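Side-chain contacts in cortical-lytic enzyme (Bacillus cereus, PDB 4S3J), which hydrolyses partially degraded spore-cortex peptidoglycan as an N-acetylglucosaminidase during germination, probably recognising the muramic acid delta-lactam residues specific to spore peptidoglycan: residues N130-Y135 with L420-F425; G300-V305 with F394-E399; S104-A109 with K317-Q322. All blocks are in the same frame, centred on the assembly; numbering follows the deposited sequence.

Overall arrangement
From the N terminus the chain passes through two LysM domains and enters the TIM barrel at strand 104-111. Interaction 3 closes a long loop by bringing residues 104-109 against residues 317-322 inside the barrel. Interaction 1 closes the longest loop, from the turn at 130-135 to helix 415-424, the last helix of the barrel. Interaction 2 joins the outer helices 299-312 and 387-400 and is nested within that loop. Interaction 3 crosses both of the others along the chain. In space the three are continuous: S107 binds the backbone of F132 and T134, K398 reaches N424, and M320 packs against V302 and M397.

Interaction 1: residues N130-Y135 with L420-F425; sequences NPFLTY and LLVENF
F132 lays the edge of its ring tightly against the methyl branch CG1 of V422: F132 CD2 lies 3.3 Å from V422 CG1. This joins the turn that follows the first helix of the TIM barrel to helix 415-424, the last one, where the end of the barrel closes on its beginning. The methyl sits near the ring plane rather than over a face. With CG beside its own backbone N (chi1 -58°), the ring runs across the helix and turns its CD2-CE2 edge to it. A beta-branched valine suits the opposing position because its short side chain brings a methyl close to the helix backbone, leaving room for the large ring. The preceding residue, L421, supplies a longer branch: its CD2 lies 3.8 Å from the carbonyl oxygen F132 O, and that oxygen also accepts a hydrogen bond from S107 OG of the first barrel strand. At the helix end, N424 folds back on its own chain, and its OD1 is gripped by K398 and Q391. Its ND2 donates to L420 O at 2.9 Å with a nearly straight N-H...O angle of 163°, from above the carbonyl plane, while N424 N reaches the same oxygen from the opposite face.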
ATOM      1  N   ASN A 130       7.633  -8.188  -8.004  1.00 21.04           N
ATOM      2  CA  ASN A 130       6.943  -9.487  -7.981  1.00 20.93           C
ATOM      3  C   ASN A 130       7.398 -10.485  -6.895  1.00 18.71           C
ATOM      4  O   ASN A 130       6.564 -11.197  -6.319  1.00 20.40           O
ATOM      5  CB  ASN A 130       7.071 -10.167  -9.352  1.00 20.99           C
ATOM      6  CG  ASN A 130       6.097 -11.315  -9.519  1.00 20.76           C
ATOM      7  OD1 ASN A 130       4.908 -11.183  -9.225  1.00 19.93           O
ATOM      8  ND2 ASN A 130       6.607 -12.464  -9.943  1.00 24.18           N
ATOM      9  N   PRO A 131       8.710 -10.578  -6.625  1.00 22.30           N
ATOM     10  CA  PRO A 131       9.136 -11.525  -5.586  1.00 24.61           C
ATOM     11  C   PRO A 131       8.537 -11.229  -4.208  1.00 23.58           C
ATOM     12  O   PRO A 131       8.396 -12.145  -3.400  1.00 27.82           O
ATOM     13  CB  PRO A 131      10.656 -11.345  -5.556  1.00 23.31           C
ATOM     14  CG  PRO A 131      11.013 -10.786  -6.850  1.00 27.79           C
ATOM     15  CD  PRO A 131       9.858  -9.945  -7.292  1.00 24.74           C
ATOM     16  N   PHE A 132       8.157  -9.974  -3.974  1.00 18.12           N
ATOM     17  CA  PHE A 132       7.607  -9.534  -2.697  1.00 20.66           C
ATOM     18  C   PHE A 132       6.082  -9.682  -2.601  1.00 18.69           C
ATOM     19  O   PHE A 132       5.492  -9.254  -1.599  1.00 18.68           O
ATOM     20  CB  PHE A 132       7.952  -8.050  -2.437  1.00 16.38           C
ATOM     21  CG  PHE A 132       9.416  -7.726  -2.435  1.00 17.93           C
ATOM     22  CD1 PHE A 132      10.071  -7.358  -3.601  1.00 18.59           C
ATOM     23  CD2 PHE A 132      10.122  -7.736  -1.245  1.00 22.61           C
ATOM     24  CE1 PHE A 132      11.413  -7.039  -3.584  1.00 24.11           C
ATOM     25  CE2 PHE A 132      11.466  -7.418  -1.224  1.00 21.26           C
ATOM     26  CZ  PHE A 132      12.110  -7.072  -2.398  1.00 32.99           C
ATOM     27  N   LEU A 133       5.449 -10.288  -3.615  1.00 17.78           N
ATOM     28  CA  LEU A 133       3.988 -10.300  -3.730  1.00 16.15           C
ATOM     29  C   LEU A 133       3.317 -11.657  -3.551  1.00 17.41           C
ATOM     30  O   LEU A 133       3.767 -12.677  -4.091  1.00 20.09           O
ATOM     31  CB  LEU A 133       3.568  -9.785  -5.098  1.00 15.85           C
ATOM     32  CG  LEU A 133       4.002  -8.376  -5.462  1.00 16.09           C
ATOM     33  CD1 LEU A 133       3.397  -8.060  -6.836  1.00 17.57           C
ATOM     34  CD2 LEU A 133       3.562  -7.371  -4.424  1.00 15.92           C
ATOM     35  N   THR A 134       2.200 -11.663  -2.834  1.00 18.49           N
ATOM     36  CA  THR A 134       1.318 -12.822  -2.854  1.00 18.77           C
ATOM     37  C   THR A 134       0.465 -12.778  -4.123  1.00 18.53           C
ATOM     38  O   THR A 134       0.228 -13.811  -4.784  1.00 18.68           O
ATOM     39  CB  THR A 134       0.394 -12.876  -1.614  1.00 18.70           C
ATOM     40  OG1 THR A 134       1.164 -12.696  -0.415  1.00 20.51           O
ATOM     41  CG2 THR A 134      -0.346 -14.212  -1.567  1.00 18.43           C
ATOM     42  N   TYR A 135       0.010 -11.563  -4.444  1.00 18.20           N
ATOM     43  CA  TYR A 135      -0.861 -11.308  -5.585  1.00 17.71           C
ATOM     44  C   TYR A 135      -0.380 -10.121  -6.413  1.00 19.23           C
ATOM     45  O   TYR A 135       0.085  -9.143  -5.847  1.00 17.74           O
ATOM     46  CB  TYR A 135      -2.283 -11.005  -5.114  1.00 19.02           C
ATOM     47  CG  TYR A 135      -2.974 -12.095  -4.347  1.00 17.92           C
ATOM     48  CD1 TYR A 135      -3.662 -13.079  -5.012  1.00 20.18           C
ATOM     49  CD2 TYR A 135      -2.956 -12.114  -2.959  1.00 18.96           C
ATOM     50  CE1 TYR A 135      -4.303 -14.071  -4.331  1.00 24.16           C
ATOM     51  CE2 TYR A 135      -3.605 -13.106  -2.256  1.00 23.81           C
ATOM     52  CZ  TYR A 135      -4.275 -14.083  -2.956  1.00 26.82           C
ATOM     53  OH  TYR A 135      -4.940 -15.102  -2.299  1.00 32.82           O
ATOM     54  N   LEU A 420      11.631  -3.359   3.886  1.00 13.57           N
ATOM     55  CA  LEU A 420      11.034  -3.415   5.211  1.00 16.46           C
ATOM     56  C   LEU A 420       9.909  -4.447   5.274  1.00 15.07           C
ATOM     57  O   LEU A 420       9.684  -5.060   6.308  1.00 15.49           O
ATOM     58  CB  LEU A 420      10.532  -2.038   5.635  1.00 15.26           C
ATOM     59  CG  LEU A 420      11.637  -1.045   6.006  1.00 17.71           C
ATOM     60  CD1 LEU A 420      11.023   0.331   6.154  1.00 27.97           C
ATOM     61  CD2 LEU A 420      12.367  -1.475   7.256  1.00 25.65           C
ATOM     62  N   LEU A 421       9.196  -4.645   4.163  1.00 12.04           N
ATOM     63  CA  LEU A 421       8.137  -5.641   4.138  1.00 14.87           C
ATOM     64  C   LEU A 421       8.706  -7.021   4.485  1.00 15.44           C
ATOM     65  O   LEU A 421       8.127  -7.741   5.320  1.00 16.74           O
ATOM     66  CB  LEU A 421       7.459  -5.672   2.759  1.00 15.68           C
ATOM     67  CG  LEU A 421       6.247  -6.606   2.645  1.00 21.06           C
ATOM     68  CD1 LEU A 421       5.043  -6.106   3.466  1.00 15.68           C
ATOM     69  CD2 LEU A 421       5.878  -6.779   1.194  1.00 18.23           C
ATOM     70  N   VAL A 422       9.810  -7.395   3.838  1.00 17.83           N
ATOM     71  CA  VAL A 422      10.427  -8.712   4.084  1.00 22.11           C
ATOM     72  C   VAL A 422      11.172  -8.784   5.420  1.00 22.40           C
ATOM     73  O   VAL A 422      11.325  -9.881   5.986  1.00 21.05           O
ATOM     74  CB  VAL A 422      11.411  -9.131   2.957  1.00 29.90           C
ATOM     75  CG1 VAL A 422      10.692  -9.236   1.648  1.00 57.79           C
ATOM     76  CG2 VAL A 422      12.556  -8.187   2.831  1.00 28.34           C
ATOM     77  N   GLU A 423      11.620  -7.647   5.950  1.00 18.49           N
ATOM     78  CA  GLU A 423      12.244  -7.643   7.269  1.00 17.66           C
ATOM     79  C   GLU A 423      11.201  -7.873   8.356  1.00 18.75           C
ATOM     80  O   GLU A 423      11.453  -8.555   9.350  1.00 21.19           O
ATOM     81  CB  GLU A 423      12.957  -6.317   7.527  1.00 20.95           C
ATOM     82  CG  GLU A 423      14.228  -6.134   6.717  1.00 28.72           C
ATOM     83  CD  GLU A 423      15.351  -7.085   7.124  1.00 27.55           C
ATOM     84  OE1 GLU A 423      15.527  -7.353   8.338  1.00 28.80           O
ATOM     85  OE2 GLU A 423      16.053  -7.568   6.220  1.00 28.96           O
ATOM     86  N   ASN A 424      10.002  -7.354   8.125  1.00 14.88           N
ATOM     87  CA  ASN A 424       8.952  -7.378   9.145  1.00 15.62           C
ATOM     88  C   ASN A 424       8.134  -8.641   9.199  1.00 20.46           C
ATOM     89  O   ASN A 424       7.647  -9.003  10.258  1.00 20.41           O
ATOM     90  CB  ASN A 424       7.984  -6.215   8.922  1.00 14.40           C
ATOM     91  CG  ASN A 424       8.410  -4.956   9.637  1.00 19.20           C
ATOM     92  OD1 ASN A 424       7.979  -4.689  10.756  1.00 17.67           O
ATOM     93  ND2 ASN A 424       9.244  -4.148   8.984  1.00 17.24           N
ATOM     94  N   PHE A 425       7.960  -9.259   8.034  1.00 16.69           N
ATOM     95  CA  PHE A 425       7.014 -10.336   7.816  1.00 18.70           C
ATOM     96  C   PHE A 425       7.584 -11.461   6.981  1.00 17.84           C
ATOM     97  O   PHE A 425       8.493 -11.266   6.175  1.00 19.60           O
ATOM     98  CB  PHE A 425       5.766  -9.836   7.065  1.00 20.70           C
ATOM     99  CG  PHE A 425       5.004  -8.726   7.750  1.00 18.36           C
ATOM    100  CD1 PHE A 425       4.257  -8.971   8.887  1.00 21.71           C
ATOM    101  CD2 PHE A 425       5.001  -7.440   7.215  1.00 16.21           C
ATOM    102  CE1 PHE A 425       3.546  -7.958   9.493  1.00 24.97           C
ATOM    103  CE2 PHE A 425       4.277  -6.431   7.812  1.00 18.88           C
ATOM    104  CZ  PHE A 425       3.554  -6.685   8.946  1.00 20.19           C
TER

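Interaction 2: residues G300-V305 with F394-E399; sequences GPVKEV and FNLMKE
L396 extends from helix 387-400 towards helix 299-312 and supplies nearly all of its helix's share of the contact between these two outer helices of the TIM barrel. Its CG lies opposite the backbone N (chi1 175°), and the two methyls of its fork then serve different partners. CD2 meets the branch V302 CG1 at 3.9 Å, while CD1 lies 3.9 Å from K303 CB and runs on against CG and CD of the same lysine. Leucine suits the place because its two methyls can pack on a valine and an aliphatic chain at once; V302, short and buried, also packs against W286 and M320. K303 does double work: its methylenes form an apolar wall for the leucine, and its fully extended chain carries the ammonium beyond the leucine, to the polar margin of the contact. One turn further along, E399 lies on that polar side. Its opposite charge does not touch the lysine, for K303 NZ and E399 OE1 are 5.2 Å apart, and OE2 is hydrogen-bonded to Y64 of the second LysM domain. A water bridges the gap, donating to E399 OE1 at 2.8 Å and accepting a weak bond from K303 NZ at 3.1 Å.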
ATOM      1  N   GLY A 300      -4.385   7.578  12.227  1.00 16.18           N
ATOM      2  CA  GLY A 300      -5.549   7.561  13.104  1.00 17.81           C
ATOM      3  C   GLY A 300      -6.812   7.144  12.368  1.00 24.11           C
ATOM      4  O   GLY A 300      -7.483   6.175  12.749  1.00 20.16           O
ATOM      5  N   PRO A 301      -7.158   7.877  11.300  1.00 21.59           N
ATOM      6  CA  PRO A 301      -8.333   7.476  10.519  1.00 18.83           C
ATOM      7  C   PRO A 301      -8.195   6.086   9.910  1.00 19.87           C
ATOM      8  O   PRO A 301      -9.190   5.361   9.834  1.00 21.70           O
ATOM      9  CB  PRO A 301      -8.418   8.555   9.449  1.00 18.04           C
ATOM     10  CG  PRO A 301      -7.834   9.748  10.100  1.00 20.36           C
ATOM     11  CD  PRO A 301      -6.700   9.230  10.933  1.00 21.48           C
ATOM     12  N   VAL A 302      -6.998   5.684   9.507  1.00 18.46           N
ATOM     13  CA  VAL A 302      -6.838   4.347   8.954  1.00 16.19           C
ATOM     14  C   VAL A 302      -7.171   3.294  10.024  1.00 22.16           C
ATOM     15  O   VAL A 302      -7.901   2.342   9.756  1.00 19.56           O
ATOM     16  CB  VAL A 302      -5.421   4.133   8.389  1.00 18.82           C
ATOM     17  CG1 VAL A 302      -5.172   2.666   8.063  1.00 18.35           C
ATOM     18  CG2 VAL A 302      -5.212   4.999   7.152  1.00 17.09           C
ATOM     19  N   LYS A 303      -6.674   3.498  11.237  1.00 18.62           N
ATOM     20  CA  LYS A 303      -6.979   2.601  12.357  1.00 17.81           C
ATOM     21  C   LYS A 303      -8.495   2.542  12.593  1.00 20.39           C
ATOM     22  O   LYS A 303      -9.043   1.462  12.823  1.00 22.51           O
ATOM     23  CB  LYS A 303      -6.244   3.037  13.636  1.00 19.43           C
ATOM     24  CG  LYS A 303      -6.605   2.221  14.868  1.00 21.09           C
ATOM     25  CD  LYS A 303      -5.706   2.543  16.041  1.00 19.29           C
ATOM     26  CE  LYS A 303      -6.108   1.716  17.260  1.00 25.58           C
ATOM     27  NZ  LYS A 303      -5.186   1.998  18.389  1.00 28.82           N
ATOM     28  N   GLU A 304      -9.177   3.690  12.519  1.00 18.24           N
ATOM     29  CA  GLU A 304     -10.643   3.722  12.705  1.00 19.44           C
ATOM     30  C   GLU A 304     -11.354   2.842  11.688  1.00 24.65           C
ATOM     31  O   GLU A 304     -12.323   2.132  12.014  1.00 23.39           O
ATOM     32  CB  GLU A 304     -11.172   5.144  12.606  1.00 27.92           C
ATOM     33  CG  GLU A 304     -10.770   6.057  13.756  1.00 43.72           C
ATOM     34  CD  GLU A 304     -11.421   7.432  13.661  1.00 70.51           C
ATOM     35  OE1 GLU A 304     -12.537   7.531  13.109  1.00 73.88           O
ATOM     36  OE2 GLU A 304     -10.810   8.413  14.130  1.00 86.80           O
ATOM     37  N   VAL A 305     -10.897   2.910  10.442  1.00 20.51           N
ATOM     38  CA  VAL A 305     -11.475   2.091   9.379  1.00 20.02           C
ATOM     39  C   VAL A 305     -11.201   0.607   9.625  1.00 20.04           C
ATOM     40  O   VAL A 305     -12.099  -0.220   9.470  1.00 20.99           O
ATOM     41  CB  VAL A 305     -10.941   2.496   7.965  1.00 18.62           C
ATOM     42  CG1 VAL A 305     -11.414   1.501   6.907  1.00 18.82           C
ATOM     43  CG2 VAL A 305     -11.401   3.888   7.590  1.00 22.10           C
ATOM     44  N   PHE A 394       2.938  -0.984   9.198  1.00 14.31           N
ATOM     45  CA  PHE A 394       3.196  -2.405   9.452  1.00 15.32           C
ATOM     46  C   PHE A 394       2.863  -2.740  10.916  1.00 18.29           C
ATOM     47  O   PHE A 394       2.260  -3.786  11.193  1.00 16.65           O
ATOM     48  CB  PHE A 394       4.657  -2.768   9.167  1.00 15.68           C
ATOM     49  CG  PHE A 394       5.044  -2.779   7.691  1.00 13.99           C
ATOM     50  CD1 PHE A 394       4.098  -2.786   6.655  1.00 14.57           C
ATOM     51  CD2 PHE A 394       6.399  -2.735   7.345  1.00 17.22           C
ATOM     52  CE1 PHE A 394       4.495  -2.822   5.326  1.00 13.67           C
ATOM     53  CE2 PHE A 394       6.792  -2.754   6.027  1.00 17.55           C
ATOM     54  CZ  PHE A 394       5.828  -2.787   5.003  1.00 15.42           C
ATOM     55  N   ASN A 395       3.267  -1.883  11.856  1.00 16.42           N
ATOM     56  CA  ASN A 395       2.982  -2.117  13.279  1.00 17.42           C
ATOM     57  C   ASN A 395       1.469  -2.071  13.557  1.00 17.67           C
ATOM     58  O   ASN A 395       0.951  -2.835  14.379  1.00 18.53           O
ATOM     59  CB  ASN A 395       3.719  -1.110  14.146  1.00 17.74           C
ATOM     60  CG  ASN A 395       5.224  -1.349  14.162  1.00 20.57           C
ATOM     61  OD1 ASN A 395       5.723  -2.350  13.622  1.00 16.55           O
ATOM     62  ND2 ASN A 395       5.951  -0.421  14.756  1.00 17.09           N
ATOM     63  N   LEU A 396       0.753  -1.188  12.861  1.00 16.84           N
ATOM     64  CA  LEU A 396      -0.706  -1.154  12.980  1.00 17.21           C
ATOM     65  C   LEU A 396      -1.333  -2.481  12.527  1.00 19.60           C
ATOM     66  O   LEU A 396      -2.264  -2.997  13.172  1.00 19.87           O
ATOM     67  CB  LEU A 396      -1.266   0.006  12.173  1.00 16.62           C
ATOM     68  CG  LEU A 396      -2.793   0.123  12.089  1.00 16.31           C
ATOM     69  CD1 LEU A 396      -3.381   0.348  13.492  1.00 24.45           C
ATOM     70  CD2 LEU A 396      -3.201   1.243  11.165  1.00 16.94           C
ATOM     71  N   MET A 397      -0.821  -3.039  11.430  1.00 16.68           N
ATOM     72  CA  MET A 397      -1.313  -4.318  10.913  1.00 17.36           C
ATOM     73  C   MET A 397      -1.127  -5.398  11.965  1.00 19.02           C
ATOM     74  O   MET A 397      -2.020  -6.213  12.196  1.00 20.60           O
ATOM     75  CB  MET A 397      -0.582  -4.712   9.633  1.00 17.92           C
ATOM     76  CG  MET A 397      -0.862  -3.787   8.443  1.00 21.24           C
ATOM     77  SD  MET A 397       0.258  -4.116   7.054  1.00 20.03           S
ATOM     78  CE  MET A 397      -0.065  -5.862   6.763  1.00 21.11           C
ATOM     79  N   LYS A 398       0.030  -5.387  12.601  1.00 17.86           N
ATOM     80  CA  LYS A 398       0.321  -6.363  13.647  1.00 18.91           C
ATOM     81  C   LYS A 398      -0.645  -6.229  14.817  1.00 23.57           C
ATOM     82  O   LYS A 398      -1.188  -7.236  15.302  1.00 24.40           O
ATOM     83  CB  LYS A 398       1.768  -6.203  14.146  1.00 19.90           C
ATOM     84  CG  LYS A 398       2.819  -6.478  13.077  1.00 17.70           C
ATOM     85  CD  LYS A 398       4.213  -6.172  13.568  1.00 16.93           C
ATOM     86  CE  LYS A 398       5.221  -6.050  12.403  1.00 19.92           C
ATOM     87  NZ  LYS A 398       6.624  -5.912  12.947  1.00 17.56           N
ATOM     88  N   GLU A 399      -0.849  -4.998  15.278  1.00 19.74           N
ATOM     89  CA  GLU A 399      -1.722  -4.752  16.415  1.00 23.67           C
ATOM     90  C   GLU A 399      -3.144  -5.199  16.117  1.00 21.98           C
ATOM     91  O   GLU A 399      -3.799  -5.791  16.969  1.00 25.66           O
ATOM     92  CB  GLU A 399      -1.719  -3.274  16.792  1.00 25.13           C
ATOM     93  CG  GLU A 399      -0.402  -2.749  17.329  1.00 27.28           C
ATOM     94  CD  GLU A 399      -0.392  -1.233  17.425  1.00 42.17           C
ATOM     95  OE1 GLU A 399      -1.051  -0.577  16.592  1.00 26.54           O
ATOM     96  OE2 GLU A 399       0.273  -0.688  18.322  1.00 48.91           O
TER
HETATM   97  O   HOH W   1      -3.765  -0.494  17.121  1.00 27.34           O

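Interaction 3: residues S104-A109 with K317-Q322; sequences SVESIA and KIMMGQ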
ATOM      1  N   SER A 104       3.228 -14.085   9.328  1.00 22.30           N
ATOM      2  CA  SER A 104       2.999 -14.118   7.891  1.00 23.73           C
ATOM      3  C   SER A 104       2.139 -12.943   7.478  1.00 24.69           C
ATOM      4  O   SER A 104       1.369 -12.410   8.280  1.00 26.08           O
ATOM      5  CB  SER A 104       2.314 -15.423   7.467  1.00 31.83           C
ATOM      6  OG  SER A 104       3.193 -16.521   7.610  1.00 50.04           O
ATOM      7  N   VAL A 105       2.274 -12.555   6.220  1.00 19.82           N
ATOM      8  CA  VAL A 105       1.439 -11.505   5.634  1.00 20.76           C
ATOM      9  C   VAL A 105       1.120 -11.872   4.187  1.00 21.36           C
ATOM     10  O   VAL A 105       1.901 -12.552   3.518  1.00 18.58           O
ATOM     11  CB  VAL A 105       2.151 -10.114   5.711  1.00 22.53           C
ATOM     12  CG1 VAL A 105       3.284  -9.993   4.692  1.00 22.95           C
ATOM     13  CG2 VAL A 105       1.167  -8.988   5.535  1.00 27.45           C
ATOM     14  N   GLU A 106      -0.030 -11.426   3.695  1.00 20.12           N
ATOM     15  CA  GLU A 106      -0.302 -11.466   2.265  1.00 19.96           C
ATOM     16  C   GLU A 106      -0.166 -10.052   1.734  1.00 19.62           C
ATOM     17  O   GLU A 106      -0.609  -9.104   2.378  1.00 18.28           O
ATOM     18  CB  GLU A 106      -1.687 -12.050   1.959  1.00 19.15           C
ATOM     19  CG  GLU A 106      -1.786 -13.511   2.387  1.00 18.45           C
ATOM     20  CD  GLU A 106      -2.968 -14.276   1.814  1.00 23.40           C
ATOM     21  OE1 GLU A 106      -3.733 -13.714   1.022  1.00 27.93           O
ATOM     22  OE2 GLU A 106      -3.103 -15.470   2.147  1.00 35.35           O
ATOM     23  N   SER A 107       0.485  -9.926   0.583  1.00 15.55           N
ATOM     24  CA  SER A 107       0.739  -8.636  -0.046  1.00 15.68           C
ATOM     25  C   SER A 107       0.150  -8.629  -1.444  1.00 19.04           C
ATOM     26  O   SER A 107       0.244  -9.620  -2.153  1.00 18.02           O
ATOM     27  CB  SER A 107       2.246  -8.364  -0.097  1.00 19.60           C
ATOM     28  OG  SER A 107       2.893  -9.416  -0.790  1.00 18.90           O
ATOM     29  N   ILE A 108      -0.423  -7.492  -1.837  1.00 15.56           N
ATOM     30  CA  ILE A 108      -0.925  -7.268  -3.180  1.00 14.05           C
ATOM     31  C   ILE A 108      -0.281  -6.013  -3.726  1.00 15.03           C
ATOM     32  O   ILE A 108      -0.027  -5.089  -2.958  1.00 15.63           O
ATOM     33  CB  ILE A 108      -2.449  -7.061  -3.222  1.00 15.13           C
ATOM     34  CG1 ILE A 108      -3.171  -8.239  -2.561  1.00 20.43           C
ATOM     35  CG2 ILE A 108      -2.920  -6.824  -4.664  1.00 16.59           C
ATOM     36  CD1 ILE A 108      -4.593  -7.905  -2.210  1.00 24.29           C
ATOM     37  N   ALA A 109       0.015  -5.978  -5.018  1.00 14.77           N
ATOM     38  CA  ALA A 109       0.322  -4.708  -5.681  1.00 13.86           C
ATOM     39  C   ALA A 109      -0.444  -4.580  -6.989  1.00 14.88           C
ATOM     40  O   ALA A 109      -0.553  -5.540  -7.749  1.00 16.56           O
ATOM     41  CB  ALA A 109       1.800  -4.569  -5.941  1.00 16.53           C
ATOM     42  N   LYS A 317      -9.566 -11.558   6.711  1.00 22.85           N
ATOM     43  CA  LYS A 317     -10.049 -11.225   5.382  1.00 19.70           C
ATOM     44  C   LYS A 317      -9.684  -9.803   4.950  1.00 22.14           C
ATOM     45  O   LYS A 317      -9.913  -9.429   3.806  1.00 24.22           O
ATOM     46  CB  LYS A 317     -11.563 -11.387   5.298  1.00 24.15           C
ATOM     47  CG  LYS A 317     -12.015 -12.804   5.421  1.00 24.82           C
ATOM     48  CD  LYS A 317     -13.451 -12.968   4.927  1.00 24.35           C
ATOM     49  CE  LYS A 317     -13.907 -14.432   5.023  1.00 24.39           C
ATOM     50  NZ  LYS A 317     -15.242 -14.677   4.407  1.00 25.25           N
ATOM     51  N   ILE A 318      -9.142  -9.013   5.870  1.00 23.01           N
ATOM     52  CA  ILE A 318      -8.912  -7.593   5.592  1.00 20.21           C
ATOM     53  C   ILE A 318      -7.512  -7.316   5.030  1.00 17.08           C
ATOM     54  O   ILE A 318      -6.496  -7.625   5.677  1.00 19.33           O
ATOM     55  CB  ILE A 318      -9.131  -6.734   6.860  1.00 22.26           C
ATOM     56  CG1 ILE A 318     -10.570  -6.874   7.347  1.00 23.70           C
ATOM     57  CG2 ILE A 318      -8.803  -5.256   6.566  1.00 20.97           C
ATOM     58  CD1 ILE A 318     -10.830  -6.331   8.744  1.00 24.76           C
ATOM     59  N   MET A 319      -7.481  -6.734   3.831  1.00 17.00           N
ATOM     60  CA  MET A 319      -6.256  -6.210   3.238  1.00 18.85           C
ATOM     61  C   MET A 319      -6.313  -4.698   3.306  1.00 18.96           C
ATOM     62  O   MET A 319      -7.207  -4.079   2.733  1.00 19.55           O
ATOM     63  CB  MET A 319      -6.075  -6.671   1.789  1.00 18.64           C
ATOM     64  CG  MET A 319      -6.160  -8.179   1.566  1.00 18.35           C
ATOM     65  SD  MET A 319      -4.762  -9.061   2.310  1.00 25.40           S
ATOM     66  CE  MET A 319      -5.540 -10.635   2.715  1.00 42.40           C
ATOM     67  N   MET A 320      -5.366  -4.114   4.032  1.00 16.44           N
ATOM     68  CA  MET A 320      -5.269  -2.664   4.186  1.00 17.56           C
ATOM     69  C   MET A 320      -4.683  -2.016   2.940  1.00 16.82           C
ATOM     70  O   MET A 320      -3.543  -2.304   2.558  1.00 15.74           O
ATOM     71  CB  MET A 320      -4.396  -2.325   5.407  1.00 17.31           C
ATOM     72  CG  MET A 320      -4.225  -0.822   5.670  1.00 14.75           C
ATOM     73  SD  MET A 320      -3.000  -0.508   6.966  1.00 18.66           S
ATOM     74  CE  MET A 320      -1.488  -0.861   6.084  1.00 17.53           C
ATOM     75  N   GLY A 321      -5.447  -1.131   2.310  1.00 17.19           N
ATOM     76  CA  GLY A 321      -4.938  -0.370   1.180  1.00 13.60           C
ATOM     77  C   GLY A 321      -3.849   0.589   1.609  1.00 17.52           C
ATOM     78  O   GLY A 321      -3.948   1.219   2.660  1.00 15.73           O
ATOM     79  N   GLN A 322      -2.776   0.655   0.818  1.00 15.44           N
ATOM     80  CA  GLN A 322      -1.665   1.551   1.103  1.00 17.33           C
ATOM     81  C   GLN A 322      -1.174   2.240  -0.159  1.00 14.59           C
ATOM     82  O   GLN A 322      -0.753   1.584  -1.099  1.00 13.87           O
ATOM     83  CB  GLN A 322      -0.519   0.776   1.741  1.00 13.33           C
ATOM     84  CG  GLN A 322       0.687   1.638   2.081  1.00 13.37           C
ATOM     85  CD  GLN A 322       0.366   2.704   3.126  1.00 16.77           C
ATOM     86  OE1 GLN A 322      -0.227   2.413   4.170  1.00 16.29           O
ATOM     87  NE2 GLN A 322       0.750   3.948   2.842  1.00 16.53           N
TER
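M319 sets CG beside its backbone N (chi1 -53°) and bends at chi2 (-68°), so that the thioether runs along strand 104-111, from I108 to E106. I108 comes to meet it with CG1 beside its own backbone N and the chain stretched beyond (chi2 163°), which puts CD1 at the far end of a long arm. I108 CD1 lies 4.1 Å from M319 CG, and the two chains cross at about a right angle. The methionine continues past it to the glutamate: M319 CE lies 4.0 Å from E106 OE1 and 4.2 Å from E106 CB, while M319 SD stands 4.2 Å from the carbonyl E106 O. All of these are van der Waals contacts, and no hydrogen bond joins the two segments. Methionine suits such a place, since its flexible, unbranched chain can follow a curved path between a branched aliphatic group and a polar one. E106 is different: its OE1 lies against the methionine methyl while OE2 forms a salt bridge with K430 near the C terminus, which would be expected to favour the ionised carboxylate. The two strands are not direct neighbours. Strand 404-408 runs between them; the backbone of E106 is hydrogen-bonded to I405 and to G403 just before that strand, so the side chains meet across it. Side chains meeting inside the barrel from strands one apart are characteristic of the TIM-barrel core of glycosyl hydrolase family 18, here at the N-terminal ends of the strands.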